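Local coordinates for Lmo0181 protein (Listeria monocytogenes serovar 1/2a, PDB 5F7V), which binds the cyclic glucan cycloalternan as a substrate-binding lipoprotein, probably delivering it to an ABC transporter for uptake, at residues K27-E35 with E309-W319. Sequence-based numbering, arbitrary orientation.
Sequences KALDEMVKE and EAAKIRIDNNW
The indole of W319 meets M32 and A28 obliquely, M32 CE making an apolar contact 3.4 Å from W319 CZ3 and M32 SD a Met-aromatic one 5.0 Å from the centroid of the six-membered ring, while one face of the ring carries R314 NH2, 3.2 Å above its centre. In its own plane that guanidinium gives NH2 to W319 O, and NH1 forms a salt bridge with E125, two bonds that hold it against the indole. M32, extended beyond CG (chi2 179°), brings its methyl to A310 O, R314 CB and the indole. Beside it I313 acts as a knob among A28, E31, M32 and E35, its CD1 3.7 Å from E31 CG. At the C-terminal end of helix 309-316, K27 NZ reaches a lone pair of N317 OD1 at 2.9 Å and N317 ND2 turns back to I313 O, where a Schellman motif with N318 as C-prime residue ends the helix. Where E309 meets E35, their OE2 atoms are 3.6 Å apart, which may raise one's proton affinity. The W319 side chain lies about 6 Å from a glucose unit of bound cycloalternan. Thus two helices, their segment axes 165° apart, pack nearly antiparallel in this substrate-binding-protein fold, helix 294-306 touching both and strand 321-322 and helix 327-335 flanking 309-316.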
ATOM      1  N   LYS A  27     -10.180   8.637  14.033  1.00 23.68           N
ATOM      2  CA  LYS A  27     -11.196   9.649  13.753  1.00 23.28           C
ATOM      3  C   LYS A  27     -12.155   9.252  12.623  1.00 20.04           C
ATOM      4  O   LYS A  27     -13.369   9.140  12.823  1.00 19.32           O
ATOM      5  CB  LYS A  27     -10.518  11.004  13.504  1.00 25.57           C
ATOM      6  CG  LYS A  27     -11.385  12.140  12.990  1.00 27.01           C
ATOM      7  CD  LYS A  27     -10.575  13.427  12.891  1.00 29.48           C
ATOM      8  CE  LYS A  27     -11.463  14.609  12.547  1.00 31.27           C
ATOM      9  NZ  LYS A  27     -12.208  14.395  11.277  1.00 30.52           N
ATOM     10  N   ALA A  28     -11.609   9.037  11.437  1.00 17.54           N
ATOM     11  CA  ALA A  28     -12.445   8.760  10.284  1.00 15.58           C
ATOM     12  C   ALA A  28     -13.236   7.462  10.460  1.00 13.72           C
ATOM     13  O   ALA A  28     -14.453   7.428  10.213  1.00 12.86           O
ATOM     14  CB  ALA A  28     -11.597   8.661   9.037  1.00 15.59           C
ATOM     15  N   LEU A  29     -12.581   6.411  10.932  1.00 12.46           N
ATOM     16  CA  LEU A  29     -13.284   5.139  11.027  1.00 11.30           C
ATOM     17  C   LEU A  29     -14.387   5.222  12.075  1.00 11.49           C
ATOM     18  O   LEU A  29     -15.482   4.695  11.855  1.00 10.33           O
ATOM     19  CB  LEU A  29     -12.328   3.995  11.358  1.00 10.84           C
ATOM     20  CG  LEU A  29     -12.980   2.603  11.469  1.00  9.92           C
ATOM     21  CD1 LEU A  29     -13.779   2.142  10.269  1.00  9.46           C
ATOM     22  CD2 LEU A  29     -11.860   1.633  11.816  1.00  9.83           C
ATOM     23  N   ASP A  30     -14.112   5.857  13.201  1.00 12.53           N
ATOM     24  CA  ASP A  30     -15.148   6.021  14.230  1.00 13.38           C
ATOM     25  C   ASP A  30     -16.381   6.768  13.692  1.00 12.85           C
ATOM     26  O   ASP A  30     -17.517   6.370  13.988  1.00 12.13           O
ATOM     27  CB  ASP A  30     -14.611   6.703  15.482  1.00 15.93           C
ATOM     28  CG  ASP A  30     -13.571   5.868  16.259  1.00 17.19           C
ATOM     29  OD1 ASP A  30     -13.393   4.685  15.925  1.00 18.72           O
ATOM     30  OD2 ASP A  30     -12.929   6.385  17.205  1.00 20.78           O
ATOM     31  N   GLU A  31     -16.167   7.811  12.900  1.00 12.69           N
ATOM     32  CA  GLU A  31     -17.270   8.539  12.298  1.00 12.86           C
ATOM     33  C   GLU A  31     -18.028   7.669  11.307  1.00 11.31           C
ATOM     34  O   GLU A  31     -19.247   7.705  11.299  1.00 10.99           O
ATOM     35  CB  GLU A  31     -16.766   9.793  11.606  1.00 14.30           C
ATOM     36  CG  GLU A  31     -17.895  10.764  11.355  1.00 15.79           C
ATOM     37  CD  GLU A  31     -17.446  12.033  10.662  1.00 17.77           C
ATOM     38  OE1 GLU A  31     -16.219  12.272  10.531  1.00 19.02           O
ATOM     39  OE2 GLU A  31     -18.392  12.763  10.273  1.00 19.36           O
ATOM     40  N   MET A  32     -17.335   6.857  10.510  1.00 10.19           N
ATOM     41  CA  MET A  32     -18.031   5.922   9.634  1.00  9.26           C
ATOM     42  C   MET A  32     -18.894   4.921  10.405  1.00  8.67           C
ATOM     43  O   MET A  32     -20.030   4.680  10.021  1.00  8.29           O
ATOM     44  CB  MET A  32     -17.030   5.169   8.784  1.00  8.78           C
ATOM     45  CG  MET A  32     -16.333   6.066   7.781  1.00  9.36           C
ATOM     46  SD  MET A  32     -15.157   5.087   6.845  1.00  8.84           S
ATOM     47  CE  MET A  32     -14.344   6.346   5.879  1.00  9.95           C
ATOM     48  N   VAL A  33     -18.364   4.390  11.500  1.00  8.55           N
ATOM     49  CA  VAL A  33     -19.137   3.449  12.324  1.00  8.38           C
ATOM     50  C   VAL A  33     -20.381   4.144  12.901  1.00  8.79           C
ATOM     51  O   VAL A  33     -21.481   3.560  12.873  1.00  8.65           O
ATOM     52  CB  VAL A  33     -18.271   2.766  13.409  1.00  8.61           C
ATOM     53  CG1 VAL A  33     -19.088   1.990  14.434  1.00  8.92           C
ATOM     54  CG2 VAL A  33     -17.234   1.888  12.709  1.00  8.10           C
ATOM     55  N   LYS A  34     -20.226   5.355  13.416  1.00  9.51           N
ATOM     56  CA  LYS A  34     -21.358   6.101  13.937  1.00 10.25           C
ATOM     57  C   LYS A  34     -22.443   6.289  12.873  1.00  9.89           C
ATOM     58  O   LYS A  34     -23.629   6.168  13.154  1.00  9.87           O
ATOM     59  CB  LYS A  34     -20.896   7.462  14.457  1.00 11.68           C
ATOM     60  CG  LYS A  34     -21.979   8.452  14.898  1.00 13.17           C
ATOM     61  CD  LYS A  34     -21.486   9.842  15.270  1.00 15.04           C
ATOM     62  CE  LYS A  34     -20.910  10.624  14.086  1.00 15.77           C
ATOM     63  NZ  LYS A  34     -20.429  11.932  14.545  1.00 17.96           N
ATOM     64  N   GLU A  35     -22.029   6.665  11.672  1.00  9.56           N
ATOM     65  CA  GLU A  35     -22.982   6.885  10.581  1.00  9.77           C
ATOM     66  C   GLU A  35     -23.659   5.564  10.149  1.00  8.93           C
ATOM     67  O   GLU A  35     -24.871   5.509   9.936  1.00  9.19           O
ATOM     68  CB  GLU A  35     -22.289   7.573   9.405  1.00 10.30           C
ATOM     69  CG  GLU A  35     -21.887   8.999   9.752  1.00 11.50           C
ATOM     70  CD  GLU A  35     -23.045   9.938   9.954  1.00 12.75           C
ATOM     71  OE1 GLU A  35     -24.070   9.762   9.273  1.00 12.92           O
ATOM     72  OE2 GLU A  35     -22.949  10.911  10.750  1.00 14.10           O
ATOM     73  N   GLU A 309     -21.874   8.934   2.450  1.00 12.46           N
ATOM     74  CA  GLU A 309     -21.428   9.576   3.673  1.00 12.79           C
ATOM     75  C   GLU A 309     -20.063   9.018   4.072  1.00 11.25           C
ATOM     76  O   GLU A 309     -19.186   9.777   4.509  1.00 11.28           O
ATOM     77  CB  GLU A 309     -22.512   9.492   4.772  1.00 14.12           C
ATOM     78  CG  GLU A 309     -22.117   9.868   6.210  1.00 15.13           C
ATOM     79  CD  GLU A 309     -21.783  11.328   6.429  1.00 16.75           C
ATOM     80  OE1 GLU A 309     -21.925  12.186   5.513  1.00 18.16           O
ATOM     81  OE2 GLU A 309     -21.358  11.633   7.582  1.00 17.95           O
ATOM     82  N   ALA A 310     -19.859   7.708   3.972  1.00  9.90           N
ATOM     83  CA  ALA A 310     -18.550   7.130   4.252  1.00  8.81           C
ATOM     84  C   ALA A 310     -17.486   7.709   3.325  1.00  8.28           C
ATOM     85  O   ALA A 310     -16.403   8.038   3.770  1.00  7.95           O
ATOM     86  CB  ALA A 310     -18.581   5.630   4.158  1.00  8.09           C
ATOM     87  N   ALA A 311     -17.819   7.878   2.046  1.00  8.18           N
ATOM     88  CA  ALA A 311     -16.866   8.389   1.057  1.00  8.02           C
ATOM     89  C   ALA A 311     -16.521   9.827   1.405  1.00  8.64           C
ATOM     90  O   ALA A 311     -15.367  10.189   1.319  1.00  8.46           O
ATOM     91  CB  ALA A 311     -17.396   8.268  -0.364  1.00  8.24           C
ATOM     92  N   LYS A 312     -17.513  10.610   1.815  1.00  9.47           N
ATOM     93  CA  LYS A 312     -17.232  12.004   2.178  1.00 10.25           C
ATOM     94  C   LYS A 312     -16.349  12.104   3.416  1.00  9.90           C
ATOM     95  O   LYS A 312     -15.485  12.994   3.462  1.00 10.04           O
ATOM     96  CB  LYS A 312     -18.534  12.739   2.442  1.00 11.66           C
ATOM     97  CG  LYS A 312     -19.297  12.984   1.160  1.00 12.41           C
ATOM     98  CD  LYS A 312     -20.737  13.346   1.451  1.00 13.98           C
ATOM     99  CE  LYS A 312     -21.429  13.902   0.222  1.00 15.25           C
ATOM    100  NZ  LYS A 312     -22.885  14.060   0.465  1.00 16.78           N
ATOM    101  N   ILE A 313     -16.543  11.226   4.398  1.00  9.46           N
ATOM    102  CA  ILE A 313     -15.678  11.178   5.570  1.00  9.38           C
ATOM    103  C   ILE A 313     -14.245  10.834   5.170  1.00  8.66           C
ATOM    104  O   ILE A 313     -13.306  11.453   5.651  1.00  8.93           O
ATOM    105  CB  ILE A 313     -16.213  10.186   6.612  1.00  9.35           C
ATOM    106  CG1 ILE A 313     -17.532  10.664   7.239  1.00 10.35           C
ATOM    107  CG2 ILE A 313     -15.194   9.915   7.710  1.00  9.38           C
ATOM    108  CD1 ILE A 313     -18.285   9.529   7.909  1.00 10.30           C
ATOM    109  N   ARG A 314     -14.124   9.838   4.303  1.00  7.79           N
ATOM    110  CA  ARG A 314     -12.829   9.388   3.851  1.00  7.31           C
ATOM    111  C   ARG A 314     -12.070  10.532   3.183  1.00  7.78           C
ATOM    112  O   ARG A 314     -10.897  10.726   3.446  1.00  7.93           O
ATOM    113  CB  ARG A 314     -13.041   8.213   2.899  1.00  6.62           C
ATOM    114  CG  ARG A 314     -11.722   7.630   2.485  1.00  6.21           C
ATOM    115  CD  ARG A 314     -11.866   6.311   1.781  1.00  5.69           C
ATOM    116  NE  ARG A 314     -12.320   5.223   2.627  1.00  5.43           N
ATOM    117  CZ  ARG A 314     -11.537   4.456   3.374  1.00  5.32           C
ATOM    118  NH1 ARG A 314     -12.111   3.462   4.023  1.00  5.18           N
ATOM    119  NH2 ARG A 314     -10.224   4.644   3.437  1.00  5.48           N
ATOM    120  N   ILE A 315     -12.736  11.198   2.248  1.00  8.24           N
ATOM    121  CA  ILE A 315     -12.180  12.334   1.545  1.00  8.92           C
ATOM    122  C   ILE A 315     -11.766  13.436   2.512  1.00  9.98           C
ATOM    123  O   ILE A 315     -10.649  13.968   2.433  1.00 10.28           O
ATOM    124  CB  ILE A 315     -13.157  12.827   0.452  1.00  9.26           C
ATOM    125  CG1 ILE A 315     -13.312  11.843  -0.712  1.00  8.71           C
ATOM    126  CG2 ILE A 315     -12.782  14.232  -0.026  1.00 10.04           C
ATOM    127  CD1 ILE A 315     -12.143  11.743  -1.675  1.00  8.53           C
ATOM    128  N   ASP A 316     -12.665  13.768   3.420  1.00 11.03           N
ATOM    129  CA  ASP A 316     -12.344  14.830   4.377  1.00 12.66           C
ATOM    130  C   ASP A 316     -11.108  14.562   5.222  1.00 12.36           C
ATOM    131  O   ASP A 316     -10.403  15.500   5.603  1.00 13.47           O
ATOM    132  CB  ASP A 316     -13.526  15.077   5.325  1.00 14.22           C
ATOM    133  CG  ASP A 316     -13.340  16.342   6.113  1.00 16.48           C
ATOM    134  OD1 ASP A 316     -13.127  17.411   5.502  1.00 17.90           O
ATOM    135  OD2 ASP A 316     -13.374  16.240   7.356  1.00 19.02           O
ATOM    136  N   ASN A 317     -10.851  13.292   5.492  1.00 11.24           N
ATOM    137  CA  ASN A 317      -9.715  12.879   6.305  1.00 11.33           C
ATOM    138  C   ASN A 317      -8.469  12.457   5.529  1.00 10.39           C
ATOM    139  O   ASN A 317      -7.513  11.985   6.156  1.00 10.56           O
ATOM    140  CB  ASN A 317     -10.196  11.781   7.268  1.00 11.44           C
ATOM    141  CG  ASN A 317     -11.086  12.359   8.346  1.00 12.83           C
ATOM    142  OD1 ASN A 317     -10.605  13.023   9.281  1.00 14.85           O
ATOM    143  ND2 ASN A 317     -12.388  12.235   8.176  1.00 12.83           N
ATOM    144  N   ASN A 318      -8.468  12.623   4.205  1.00  9.64           N
ATOM    145  CA  ASN A 318      -7.356  12.226   3.339  1.00  9.11           C
ATOM    146  C   ASN A 318      -7.019  10.754   3.481  1.00  8.30           C
ATOM    147  O   ASN A 318      -5.864  10.381   3.271  1.00  8.24           O
ATOM    148  CB  ASN A 318      -6.104  13.051   3.620  1.00  9.76           C
ATOM    149  CG  ASN A 318      -6.305  14.524   3.368  1.00 10.49           C
ATOM    150  OD1 ASN A 318      -6.623  14.929   2.252  1.00 10.38           O
ATOM    151  ND2 ASN A 318      -6.093  15.336   4.395  1.00 11.46           N
ATOM    152  N   TRP A 319      -7.998   9.923   3.833  1.00  7.74           N
ATOM    153  CA  TRP A 319      -7.734   8.526   4.202  1.00  7.33           C
ATOM    154  C   TRP A 319      -7.747   7.647   2.969  1.00  6.61           C
ATOM    155  O   TRP A 319      -8.720   6.989   2.652  1.00  6.18           O
ATOM    156  CB  TRP A 319      -8.697   8.089   5.294  1.00  7.51           C
ATOM    157  CG  TRP A 319      -8.501   6.668   5.713  1.00  7.47           C
ATOM    158  CD1 TRP A 319      -7.382   5.895   5.562  1.00  7.68           C
ATOM    159  CD2 TRP A 319      -9.490   5.842   6.327  1.00  7.36           C
ATOM    160  NE1 TRP A 319      -7.630   4.652   6.070  1.00  7.50           N
ATOM    161  CE2 TRP A 319      -8.917   4.579   6.537  1.00  7.30           C
ATOM    162  CE3 TRP A 319     -10.815   6.051   6.725  1.00  7.60           C
ATOM    163  CZ2 TRP A 319      -9.645   3.526   7.106  1.00  7.21           C
ATOM    164  CZ3 TRP A 319     -11.509   5.000   7.306  1.00  7.64           C
ATOM    165  CH2 TRP A 319     -10.923   3.757   7.490  1.00  7.31           C
TER